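Local coordinates for putative gdp-fucose protein o-fucosyltransferase 1 (Caenorhabditis elegans, PDB 3ZY2) that is a putative glycosyltransferase of the GT-B clan, modelled with guanosine-5'-diphosphate bound in its ligand pocket, at residues V216-D221 / D290-E295; E269-K274 / E298-Y303; V283-D288 / I305-Q310; L327-C332 / P353-G358. All coordinates share one frame; numbering follows the deposited sequence.

Contact 1 (V216-D221 / D290-E295); sequences VHLRND and DHMIDE. With GDP (guanosine-5'-diphosphate), chain C.
The nucleotide-facing end of a central strand in a Rossmann-like GT-B domain is tied down here by Asn220, whose amide matches the backbone N-H and C=O of Asp290. Asp290 N gives an almost straight bond to Asn220 OD1 (2.9 Å, 174°). Asn220 ND2 returns one to Asp290 O, 2.9 Å away, lying in that carbonyl's plane on a lone pair. With CG held between its own backbone N and carbonyl carbon (chi1 55°), Asn220 presents both amide atoms to one residue, a pairing that fixes the amide's rotation. Asp290 also forms an Asx turn: Met292 N reaches its OD1 at 2.9 Å from above the carboxylate plane, just before helix 293-300. Beside the polar pair, Leu218 CD1 touches the sulfur SD of Met292 at 3.9 Å and rests near the carbonyls of Asp290 and His291.

Residues between and beside these two turn to the ligand. His217 NE2 donates to N7 of guanosine-5'-diphosphate at 3.0 Å, while ND1 is held by Ser337. Arg219 spreads its donors over the terminal phosphate, NE to O1B at 2.9 Å and NH2 to O3B at 2.8 Å. Its remaining nitrogen, NH1, is balanced by two carboxylates, Asp288 OD2 and, at the guanidinium's edge, Asp221 OD1 at 3.2 Å.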
# COMPACT_ATOMS: atom_id res chain seq x y z
N VAL A 216 30.78 15.34 11.77
CA VAL A 216 29.78 14.60 12.57
C VAL A 216 28.38 15.05 12.19
O VAL A 216 28.16 16.22 11.91
CB VAL A 216 30.00 14.76 14.11
CG1 VAL A 216 31.41 14.36 14.48
CG2 VAL A 216 29.68 16.18 14.56
N HIS A 217 27.46 14.09 12.19
CA HIS A 217 26.04 14.35 12.01
C HIS A 217 25.31 14.20 13.34
O HIS A 217 25.31 13.13 13.93
CB HIS A 217 25.43 13.40 10.98
CG HIS A 217 23.98 13.66 10.72
ND1 HIS A 217 23.04 12.66 10.56
CD2 HIS A 217 23.30 14.84 10.63
CE1 HIS A 217 21.85 13.22 10.37
NE2 HIS A 217 21.98 14.53 10.41
N LEU A 218 24.75 15.31 13.82
CA LEU A 218 23.99 15.33 15.07
C LEU A 218 22.52 15.46 14.74
O LEU A 218 22.03 16.55 14.44
CB LEU A 218 24.46 16.48 15.98
CG LEU A 218 25.96 16.51 16.29
CD1 LEU A 218 26.29 17.64 17.29
CD2 LEU A 218 26.51 15.14 16.81
N ARG A 219 21.82 14.33 14.76
CA ARG A 219 20.39 14.29 14.52
C ARG A 219 19.74 14.39 15.89
O ARG A 219 19.84 13.46 16.71
CB ARG A 219 20.03 12.97 13.82
CG ARG A 219 18.57 12.87 13.37
CD ARG A 219 18.23 13.72 12.17
NE ARG A 219 16.98 13.24 11.59
CZ ARG A 219 15.77 13.66 11.93
NH1 ARG A 219 15.63 14.62 12.84
NH2 ARG A 219 14.70 13.16 11.36
N ASN A 220 19.11 15.52 16.18
CA ASN A 220 18.65 15.76 17.54
C ASN A 220 17.41 16.63 17.73
O ASN A 220 17.18 17.09 18.85
CB ASN A 220 19.80 16.26 18.45
CG ASN A 220 20.49 17.50 17.91
OD1 ASN A 220 19.91 18.31 17.19
ND2 ASN A 220 21.77 17.63 18.24
N ASP A 221 16.61 16.83 16.69
CA ASP A 221 15.34 17.56 16.89
C ASP A 221 14.36 16.77 17.77
O ASP A 221 14.57 15.59 18.03
CB ASP A 221 14.73 18.05 15.57
CG ASP A 221 14.07 16.94 14.76
OD1 ASP A 221 13.92 15.79 15.23
OD2 ASP A 221 13.66 17.24 13.62
N ASP A 290 20.51 21.19 17.10
CA ASP A 290 21.52 21.67 18.05
C ASP A 290 22.91 21.23 17.59
O ASP A 290 23.29 20.05 17.74
CB ASP A 290 21.22 21.09 19.44
CG ASP A 290 22.20 21.54 20.51
OD1 ASP A 290 23.07 22.41 20.24
OD2 ASP A 290 22.08 21.03 21.65
N HIS A 291 23.67 22.17 17.02
CA HIS A 291 25.05 21.89 16.56
C HIS A 291 26.06 21.74 17.70
O HIS A 291 27.19 21.30 17.48
CB HIS A 291 25.56 22.96 15.59
CG HIS A 291 24.73 23.10 14.35
ND1 HIS A 291 25.13 22.66 13.11
CD2 HIS A 291 23.50 23.64 14.18
CE1 HIS A 291 24.18 22.92 12.23
NE2 HIS A 291 23.18 23.51 12.85
N MET A 292 25.68 22.12 18.92
CA MET A 292 26.52 21.94 20.08
C MET A 292 27.91 22.57 19.93
O MET A 292 28.86 22.07 20.51
CB MET A 292 26.68 20.44 20.41
CG MET A 292 25.41 19.76 20.90
SD MET A 292 25.67 17.99 21.15
CE MET A 292 26.83 18.04 22.53
N ILE A 293 28.02 23.67 19.18
CA ILE A 293 29.32 24.28 18.87
C ILE A 293 30.07 24.70 20.13
O ILE A 293 31.23 24.34 20.31
CB ILE A 293 29.24 25.46 17.85
CG1 ILE A 293 28.72 24.98 16.50
CG2 ILE A 293 30.60 26.16 17.65
CD1 ILE A 293 29.60 23.94 15.79
N ASP A 294 29.41 25.44 21.01
CA ASP A 294 30.10 25.89 22.23
C ASP A 294 30.50 24.72 23.11
O ASP A 294 31.63 24.71 23.63
CB ASP A 294 29.25 26.89 23.00
CG ASP A 294 29.14 28.24 22.30
OD1 ASP A 294 29.87 28.48 21.32
OD2 ASP A 294 28.33 29.07 22.74
N GLU A 295 29.61 23.74 23.25
CA GLU A 295 29.90 22.55 24.08
C GLU A 295 31.06 21.74 23.49
O GLU A 295 31.96 21.29 24.20
CB GLU A 295 28.67 21.66 24.28
CG GLU A 295 27.51 22.29 25.05
CD GLU A 295 26.50 23.02 24.17
OE1 GLU A 295 26.84 23.46 23.04
OE2 GLU A 295 25.35 23.16 24.61
PB GDP C . 16.14 10.83 8.77
O1B GDP C . 17.33 11.48 9.37
O2B GDP C . 16.03 9.43 8.09
O3B GDP C . 14.72 11.64 8.98
O3A GDP C . 16.56 11.78 7.40
PA GDP C . 15.47 12.43 6.25
O1A GDP C . 16.86 13.19 5.51
O2A GDP C . 14.60 11.69 5.58
O5' GDP C . 14.72 13.40 7.55
C5' GDP C . 15.76 14.15 7.72
C4' GDP C . 15.78 15.50 7.79
O4' GDP C . 15.84 16.48 8.74
C3' GDP C . 16.66 15.81 6.76
O3' GDP C . 16.33 16.03 5.07
C2' GDP C . 17.04 17.97 6.75
O2' GDP C . 15.91 18.44 6.16
C1' GDP C . 16.95 17.78 8.25
N9 GDP C . 18.13 17.42 8.63
C8 GDP C . 18.61 15.84 9.40
N7 GDP C . 19.81 16.34 9.43
C5 GDP C . 20.30 17.45 9.05
C6 GDP C . 21.69 18.48 8.89
O6 GDP C . 22.58 17.91 9.31
N1 GDP C . 21.32 19.39 8.44
C2 GDP C . 20.35 20.02 7.98
N2 GDP C . 20.22 20.92 7.57
N3 GDP C . 18.87 19.48 7.91
C4 GDP C . 19.00 18.17 8.49

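Contact 2 (E269-K274 / E298-Y303)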
# COMPACT_ATOMS: atom_id res chain seq x y z
N GLU A 269 32.29 12.87 24.37
CA GLU A 269 33.33 11.88 24.63
C GLU A 269 33.80 11.25 23.32
O GLU A 269 35.00 11.10 23.10
CB GLU A 269 32.81 10.78 25.57
CG GLU A 269 33.84 9.66 25.80
CD GLU A 269 33.47 8.68 26.89
OE1 GLU A 269 32.37 8.80 27.49
OE2 GLU A 269 34.29 7.77 27.14
N GLN A 270 32.86 10.90 22.45
CA GLN A 270 33.20 10.20 21.22
C GLN A 270 33.88 11.11 20.19
O GLN A 270 34.82 10.69 19.52
CB GLN A 270 31.98 9.47 20.67
CG GLN A 270 31.59 8.29 21.56
CD GLN A 270 30.21 7.76 21.29
OE1 GLN A 270 29.34 7.75 22.18
NE2 GLN A 270 30.00 7.27 20.09
N ILE A 271 33.45 12.37 20.10
CA ILE A 271 34.13 13.35 19.23
C ILE A 271 35.58 13.55 19.66
O ILE A 271 36.49 13.59 18.84
CB ILE A 271 33.40 14.70 19.22
CG1 ILE A 271 32.07 14.57 18.46
CG2 ILE A 271 34.29 15.80 18.58
CD1 ILE A 271 31.19 15.82 18.49
N VAL A 272 35.80 13.69 20.97
CA VAL A 272 37.14 13.88 21.47
C VAL A 272 38.00 12.64 21.18
O VAL A 272 39.15 12.78 20.77
CB VAL A 272 37.11 14.15 22.99
CG1 VAL A 272 38.51 14.03 23.59
CG2 VAL A 272 36.54 15.53 23.26
N GLU A 273 37.43 11.45 21.36
CA GLU A 273 38.13 10.21 21.06
C GLU A 273 38.56 10.16 19.58
O GLU A 273 39.70 9.85 19.26
CB GLU A 273 37.23 9.01 21.42
CG GLU A 273 37.99 7.72 21.56
CD GLU A 273 38.27 7.04 20.23
OE1 GLU A 273 37.37 7.04 19.35
OE2 GLU A 273 39.40 6.52 20.07
N LYS A 274 37.63 10.50 18.70
CA LYS A 274 37.92 10.43 17.27
C LYS A 274 38.90 11.52 16.84
O LYS A 274 39.74 11.28 15.99
CB LYS A 274 36.63 10.51 16.44
CG LYS A 274 35.65 9.36 16.70
CD LYS A 274 36.23 8.03 16.29
CE LYS A 274 35.25 6.88 16.56
NZ LYS A 274 35.88 5.57 16.22
N GLU A 298 34.41 23.64 23.99
CA GLU A 298 34.93 23.47 25.35
C GLU A 298 35.65 22.13 25.44
O GLU A 298 36.77 22.05 25.94
CB GLU A 298 33.79 23.55 26.38
CG GLU A 298 34.23 23.44 27.85
CD GLU A 298 35.07 24.62 28.33
OE1 GLU A 298 35.08 25.68 27.65
OE2 GLU A 298 35.71 24.50 29.40
N ALA A 299 35.02 21.07 24.93
CA ALA A 299 35.59 19.73 25.00
C ALA A 299 36.89 19.58 24.20
O ALA A 299 37.75 18.75 24.53
CB ALA A 299 34.55 18.68 24.59
N LEU A 300 37.03 20.39 23.15
CA LEU A 300 38.21 20.36 22.26
C LEU A 300 39.36 21.27 22.68
O LEU A 300 40.43 21.22 22.07
CB LEU A 300 37.79 20.71 20.85
CG LEU A 300 36.90 19.70 20.16
CD1 LEU A 300 36.51 20.21 18.76
CD2 LEU A 300 37.57 18.30 20.12
N LYS A 301 39.14 22.10 23.70
CA LYS A 301 40.19 23.00 24.20
C LYS A 301 41.56 22.34 24.40
O LYS A 301 42.57 22.92 24.00
CB LYS A 301 39.73 23.74 25.46
CG LYS A 301 38.80 24.90 25.16
CD LYS A 301 38.58 25.79 26.36
CE LYS A 301 37.59 26.91 26.02
NZ LYS A 301 37.17 27.63 27.26
N PRO A 302 41.61 21.12 25.01
CA PRO A 302 42.92 20.46 25.18
C PRO A 302 43.67 20.20 23.87
O PRO A 302 44.90 20.06 23.89
CB PRO A 302 42.56 19.14 25.86
CG PRO A 302 41.29 19.41 26.58
CD PRO A 302 40.53 20.32 25.63
N TYR A 303 42.94 20.15 22.75
CA TYR A 303 43.54 19.91 21.45
C TYR A 303 43.77 21.19 20.67
O TYR A 303 44.40 21.16 19.62
CB TYR A 303 42.63 18.97 20.66
CG TYR A 303 42.60 17.58 21.22
CD1 TYR A 303 41.69 17.23 22.21
CD2 TYR A 303 43.51 16.62 20.79
CE1 TYR A 303 41.69 15.94 22.76
CE2 TYR A 303 43.53 15.35 21.33
CZ TYR A 303 42.62 15.01 22.30
OH TYR A 303 42.63 13.73 22.80
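Val272 is the main apolar link between two helices, 264-278 and 293-300, that pack against each other in the Rossmann-like domain; the strand 282-287 lies between them in sequence. From its CB the side chain forks, and each branch has its own neighbours. CG1, anti to the backbone N (chi1 167°), points to the ring of Tyr303 and meets CE1 at 3.8 Å. The valine and the tyrosine side chain cross at about a right angle, and the methyl approaches the ring obliquely. CG2, the other branch, turns to Ala299 and Leu300. There it sits 3.7 Å from the carbonyl oxygen of Ala299 and 4.0 Å from Ala299 CB, with Leu300 CD2 a little beyond at 4.3 Å.

Leu300 CD2 also comes within 4.4 Å of Ile271 CG2, a looser touch that carries the apolar seam inward, where Leu300 meets Ile305 and Val275. No hydrogen bond crosses between the segments; the touch is between apolar groups and the Ala299 carbonyl, and the closest backbone pairing is Val272 with Leu300. Tyr303 belongs to a short 3-10 segment, in which its N bonds to Leu300 O at 2.8 Å; its side chain also touches Val275. In the same segment, Lys301 NZ makes a salt bridge with Glu298 OE1, 2.9 Å apart, meeting the carboxylate on its syn side and 25° out of its plane.

Contact 3 (V283-D288 / I305-Q310); sequences VFVASD and IEAHRQ. With GDP (guanosine-5'-diphosphate), chain C.
Strands 282-287 and 307-308 run parallel, joined by three backbone bonds that alternate in direction: Val283 N to Glu306 O (3.1 Å), His308 N to Val283 O (2.8 Å) and Val285 N to His308 O (2.9 Å). Two CA-H...O contacts accompany them, from Ala307 to Val283 O and from Phe284 to His308 O. Beyond the last of these bonds the next link is a water, which donates to Val285 O and accepts from Gln310 N.

On one face of the sheet, Ala307 CB nestles between two valines, 4.1 Å from Val283 CB and equally far from Val285 CG2, while Val283 CG2 extends to Ile305 CD1. This face is covered by helix 293-300, through Ile296 and Leu300, and the whole is a beta-alpha-beta crossover that adds an outermost strand to the parallel sheet of the Rossmann-like domain.

The other face carries Phe284 and His308. Phe284 has CG anti to its backbone N (chi1 175°), which puts CD1 3.5 Å from His308 O; Gln310 CG lies at the ring's edge, and Ser318 and Ile321 of helix 315-324 touch the same side chain. Arg309 curls back on its own chain, where NE and NH2 both donate to Gln310 O, so that one carbonyl serves two donors. At the end of strand 282-287 and just beyond it the chain enters the ligand pocket: Ser287 N, hydrogen-bonded to Asp313, makes a close approach of 3.1 Å to O6 of guanosine-5'-diphosphate, and Asp288 CB comes to 3.5 Å from its N9.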
# COMPACT_ATOMS: atom_id res chain seq x y z
N VAL A 283 36.88 20.18 13.43
CA VAL A 283 35.66 19.38 13.42
C VAL A 283 34.58 20.15 12.67
O VAL A 283 34.45 21.37 12.81
CB VAL A 283 35.19 19.03 14.88
CG1 VAL A 283 33.78 18.41 14.86
CG2 VAL A 283 36.21 18.10 15.55
N PHE A 284 33.84 19.42 11.84
CA PHE A 284 32.66 19.96 11.18
C PHE A 284 31.42 19.33 11.77
O PHE A 284 31.36 18.10 11.94
CB PHE A 284 32.71 19.67 9.68
CG PHE A 284 31.46 20.10 8.95
CD1 PHE A 284 31.17 21.46 8.75
CD2 PHE A 284 30.56 19.14 8.49
CE1 PHE A 284 30.03 21.86 8.06
CE2 PHE A 284 29.40 19.53 7.80
CZ PHE A 284 29.14 20.91 7.61
N VAL A 285 30.42 20.15 12.05
CA VAL A 285 29.15 19.63 12.57
C VAL A 285 27.99 19.99 11.63
O VAL A 285 27.76 21.18 11.32
CB VAL A 285 28.81 20.25 13.94
CG1 VAL A 285 27.45 19.72 14.47
CG2 VAL A 285 29.93 20.02 14.97
N ALA A 286 27.25 18.96 11.23
CA ALA A 286 25.97 19.12 10.52
C ALA A 286 24.88 18.69 11.50
O ALA A 286 24.99 17.66 12.14
CB ALA A 286 25.91 18.24 9.27
N SER A 287 23.86 19.53 11.66
CA SER A 287 22.76 19.20 12.56
C SER A 287 21.44 19.74 12.02
O SER A 287 21.42 20.75 11.31
CB SER A 287 23.02 19.74 13.97
OG SER A 287 21.98 19.30 14.86
N ASP A 288 20.37 19.03 12.35
CA ASP A 288 19.01 19.47 12.12
C ASP A 288 18.51 20.46 13.17
O ASP A 288 17.47 21.10 12.97
CB ASP A 288 18.06 18.28 12.05
CG ASP A 288 18.04 17.45 13.33
OD1 ASP A 288 18.99 17.49 14.14
OD2 ASP A 288 17.02 16.76 13.54
N ILE A 305 41.73 22.99 18.96
CA ILE A 305 41.02 23.02 17.68
C ILE A 305 39.57 23.37 17.95
O ILE A 305 39.15 23.37 19.12
CB ILE A 305 41.12 21.67 16.91
CG1 ILE A 305 40.40 20.55 17.62
CG2 ILE A 305 42.57 21.31 16.63
CD1 ILE A 305 40.07 19.41 16.70
N GLU A 306 38.82 23.67 16.89
CA GLU A 306 37.41 24.08 17.03
C GLU A 306 36.50 23.31 16.11
O GLU A 306 36.95 22.74 15.11
CB GLU A 306 37.24 25.59 16.78
CG GLU A 306 37.78 26.45 17.92
CD GLU A 306 37.40 27.93 17.82
OE1 GLU A 306 36.97 28.40 16.74
OE2 GLU A 306 37.52 28.62 18.86
N ALA A 307 35.23 23.29 16.49
CA ALA A 307 34.14 22.79 15.67
C ALA A 307 33.54 23.96 14.91
O ALA A 307 33.48 25.10 15.43
CB ALA A 307 33.10 22.16 16.53
N HIS A 308 33.10 23.67 13.70
CA HIS A 308 32.58 24.69 12.80
C HIS A 308 31.31 24.16 12.15
O HIS A 308 31.16 22.96 11.91
CB HIS A 308 33.60 25.00 11.69
CG HIS A 308 34.94 25.44 12.18
ND1 HIS A 308 35.90 24.56 12.61
CD2 HIS A 308 35.48 26.67 12.27
CE1 HIS A 308 36.98 25.23 12.96
NE2 HIS A 308 36.75 26.52 12.76
N ARG A 309 30.39 25.09 11.85
CA ARG A 309 29.15 24.76 11.17
C ARG A 309 28.91 25.80 10.10
O ARG A 309 29.50 26.88 10.13
CB ARG A 309 27.99 24.82 12.16
CG ARG A 309 27.90 26.15 12.90
CD ARG A 309 26.52 26.34 13.50
NE ARG A 309 25.50 26.43 12.45
CZ ARG A 309 24.23 26.79 12.66
NH1 ARG A 309 23.81 27.07 13.89
NH2 ARG A 309 23.39 26.86 11.64
N GLN A 310 28.04 25.44 9.14
CA GLN A 310 27.51 26.42 8.18
C GLN A 310 26.37 27.22 8.81
O GLN A 310 25.57 26.67 9.56
CB GLN A 310 26.96 25.69 6.95
CG GLN A 310 27.95 24.85 6.19
CD GLN A 310 27.35 24.38 4.91
OE1 GLN A 310 26.46 23.54 4.90
NE2 GLN A 310 27.80 24.96 3.81
PB GDP C . 16.14 10.83 8.77
O1B GDP C . 17.33 11.48 9.37
O2B GDP C . 16.03 9.43 8.09
O3B GDP C . 14.72 11.64 8.98
O3A GDP C . 16.56 11.78 7.40
PA GDP C . 15.47 12.43 6.25
O1A GDP C . 16.86 13.19 5.51
O2A GDP C . 14.60 11.69 5.58
O5' GDP C . 14.72 13.40 7.55
C5' GDP C . 15.76 14.15 7.72
C4' GDP C . 15.78 15.50 7.79
O4' GDP C . 15.84 16.48 8.74
C3' GDP C . 16.66 15.81 6.76
O3' GDP C . 16.33 16.03 5.07
C2' GDP C . 17.04 17.97 6.75
O2' GDP C . 15.91 18.44 6.16
C1' GDP C . 16.95 17.78 8.25
N9 GDP C . 18.13 17.42 8.63
C8 GDP C . 18.61 15.84 9.40
N7 GDP C . 19.81 16.34 9.43
C5 GDP C . 20.30 17.45 9.05
C6 GDP C . 21.69 18.48 8.89
O6 GDP C . 22.58 17.91 9.31
N1 GDP C . 21.32 19.39 8.44
C2 GDP C . 20.35 20.02 7.98
N2 GDP C . 20.22 20.92 7.57
N3 GDP C . 18.87 19.48 7.91
C4 GDP C . 19.00 18.17 8.49
O HOH W 1 26.89 22.91 9.16

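Contact 4 (L327-C332 / P353-G358); sequences LFVGNC and PSAFFG
Three phenylalanine rings frame this contact, and each has different neighbours. Over one face of Phe357 stands Val329 CG1, a CH-pi contact 3.8 Å from the ring centroid and only 3° off the normal; CG of Phe357 is anti to its carbonyl carbon (chi1 -69°), which sets the ring against Val329 of strand 327-330. Phe328 receives Ser354 OG at its edge, 3.9 Å from CD2, while the backbone N of Gly330, two residues on in the same strand, lies over the centre of one face. Glycine has no side chain to hinder this close overlap. Above the Phe356 ring, at the longer distance of 5.1 Å from its centroid, is the sulfur SG of Cys332, and Asn331 N lies at that ring's edge.

Between the rings the two strands pair in parallel. Ala355 N bonds to Phe328 O at 2.8 Å, Gly330 N to Ala355 O at 2.8 Å, and Phe357 N to Gly330 O at 3.0 Å; the bond from Phe328 N to Pro353 O is weak at 3.4 Å. A water bridges Cys332 N and Phe357 O.

The pair closes the beta-alpha-beta unit made by strand 327-330, helix 335-346 and strand 354-356, the last being outermost in the sheet. Helix 335-346 covers the Phe328 and Ser354 face, helix 264-278 covers Leu327, Val329 and Phe357 on the other, the disulfide from Cys332 to Cys245 ties on helix 243-246, and strand 213-218 pairs with the inner strand.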
# COMPACT_ATOMS: atom_id res chain seq x y z
N LEU A 327 37.36 11.78 8.36
CA LEU A 327 36.59 10.77 9.10
C LEU A 327 35.18 11.32 9.31
O LEU A 327 35.03 12.48 9.66
CB LEU A 327 37.22 10.47 10.46
CG LEU A 327 36.41 9.48 11.33
CD1 LEU A 327 36.41 8.08 10.69
CD2 LEU A 327 36.95 9.42 12.75
N PHE A 328 34.17 10.49 9.06
CA PHE A 328 32.77 10.82 9.29
C PHE A 328 32.28 10.00 10.47
O PHE A 328 32.51 8.79 10.50
CB PHE A 328 31.95 10.46 8.06
CG PHE A 328 30.44 10.49 8.28
CD1 PHE A 328 29.79 11.63 8.75
CD2 PHE A 328 29.68 9.37 7.99
CE1 PHE A 328 28.41 11.62 8.91
CE2 PHE A 328 28.29 9.38 8.17
CZ PHE A 328 27.65 10.52 8.62
N VAL A 329 31.64 10.67 11.43
CA VAL A 329 30.90 9.96 12.51
C VAL A 329 29.43 10.31 12.35
O VAL A 329 29.04 11.47 12.51
CB VAL A 329 31.38 10.32 13.94
CG1 VAL A 329 30.74 9.36 14.98
CG2 VAL A 329 32.90 10.24 14.04
N GLY A 330 28.62 9.30 12.02
CA GLY A 330 27.20 9.54 11.78
C GLY A 330 26.27 8.96 12.82
O GLY A 330 26.73 8.42 13.84
N ASN A 331 24.99 9.10 12.52
CA ASN A 331 23.92 8.49 13.30
C ASN A 331 23.43 7.29 12.52
O ASN A 331 22.94 7.41 11.40
CB ASN A 331 22.80 9.50 13.50
CG ASN A 331 21.73 8.96 14.38
OD1 ASN A 331 21.09 7.96 14.04
ND2 ASN A 331 21.55 9.57 15.55
N CYS A 332 23.57 6.12 13.13
CA CYS A 332 23.27 4.88 12.43
C CYS A 332 21.81 4.75 12.00
O CYS A 332 21.52 4.07 11.01
CB CYS A 332 23.63 3.72 13.33
SG CYS A 332 23.22 2.16 12.56
N PRO A 353 36.88 6.24 5.44
CA PRO A 353 36.41 5.72 6.72
C PRO A 353 35.24 6.44 7.37
O PRO A 353 35.15 7.68 7.34
CB PRO A 353 37.63 5.81 7.62
CG PRO A 353 38.43 6.88 7.05
CD PRO A 353 38.24 6.80 5.54
N SER A 354 34.37 5.65 7.98
CA SER A 354 33.24 6.16 8.72
C SER A 354 33.08 5.40 10.03
O SER A 354 33.60 4.27 10.19
CB SER A 354 31.95 6.03 7.90
OG SER A 354 32.09 6.68 6.63
N ALA A 355 32.38 6.04 10.95
CA ALA A 355 32.02 5.45 12.24
C ALA A 355 30.65 6.00 12.59
O ALA A 355 30.15 6.90 11.93
CB ALA A 355 33.03 5.85 13.32
N PHE A 356 30.06 5.45 13.65
CA PHE A 356 28.75 5.89 14.11
C PHE A 356 28.77 6.03 15.62
O PHE A 356 29.44 5.27 16.32
CB PHE A 356 27.68 4.88 13.72
CG PHE A 356 27.50 4.74 12.25
CD1 PHE A 356 26.69 5.62 11.55
CD2 PHE A 356 28.17 3.72 11.55
CE1 PHE A 356 26.51 5.50 10.18
CE2 PHE A 356 28.00 3.60 10.17
CZ PHE A 356 27.17 4.51 9.49
N PHE A 357 28.02 7.01 16.12
CA PHE A 357 27.86 7.16 17.57
C PHE A 357 27.31 5.88 18.18
O PHE A 357 26.41 5.25 17.65
CB PHE A 357 26.97 8.35 17.91
CG PHE A 357 27.60 9.68 17.60
CD1 PHE A 357 28.66 10.15 18.36
CD2 PHE A 357 27.13 10.43 16.52
CE1 PHE A 357 29.25 11.36 18.07
CE2 PHE A 357 27.71 11.66 16.23
CZ PHE A 357 28.78 12.12 17.00
N GLY A 358 27.92 5.48 19.29
CA GLY A 358 27.45 4.30 20.06
C GLY A 358 27.83 2.93 19.49
O GLY A 358 27.42 1.88 20.04
O HOH W 2 24.46 6.22 15.88

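In the fold
Contacts 1, 3 and 4 all reach one five-stranded parallel sheet, ordered 307-308, 282-287, 213-218, 327-330, 354-356. Contact 3 joins the strands at one margin, contact 4 those at the other, and contact 1 starts from the middle strand; contact 2 lies between helices 264-278 and 293-300 on one face. Along the chain contacts 1, 2 and 3 interleave, whereas contact 4 follows them. Centres of contacts 1 and 3 are about 8 Å apart, and both touch guanosine-5'-diphosphate; those of contacts 3 and 4 are about 14 Å apart without touching. The worked example thus illustrates a Rossmann-like sheet whose strand ends, and the loops after them, contribute to the nucleotide pocket while helices cover its faces.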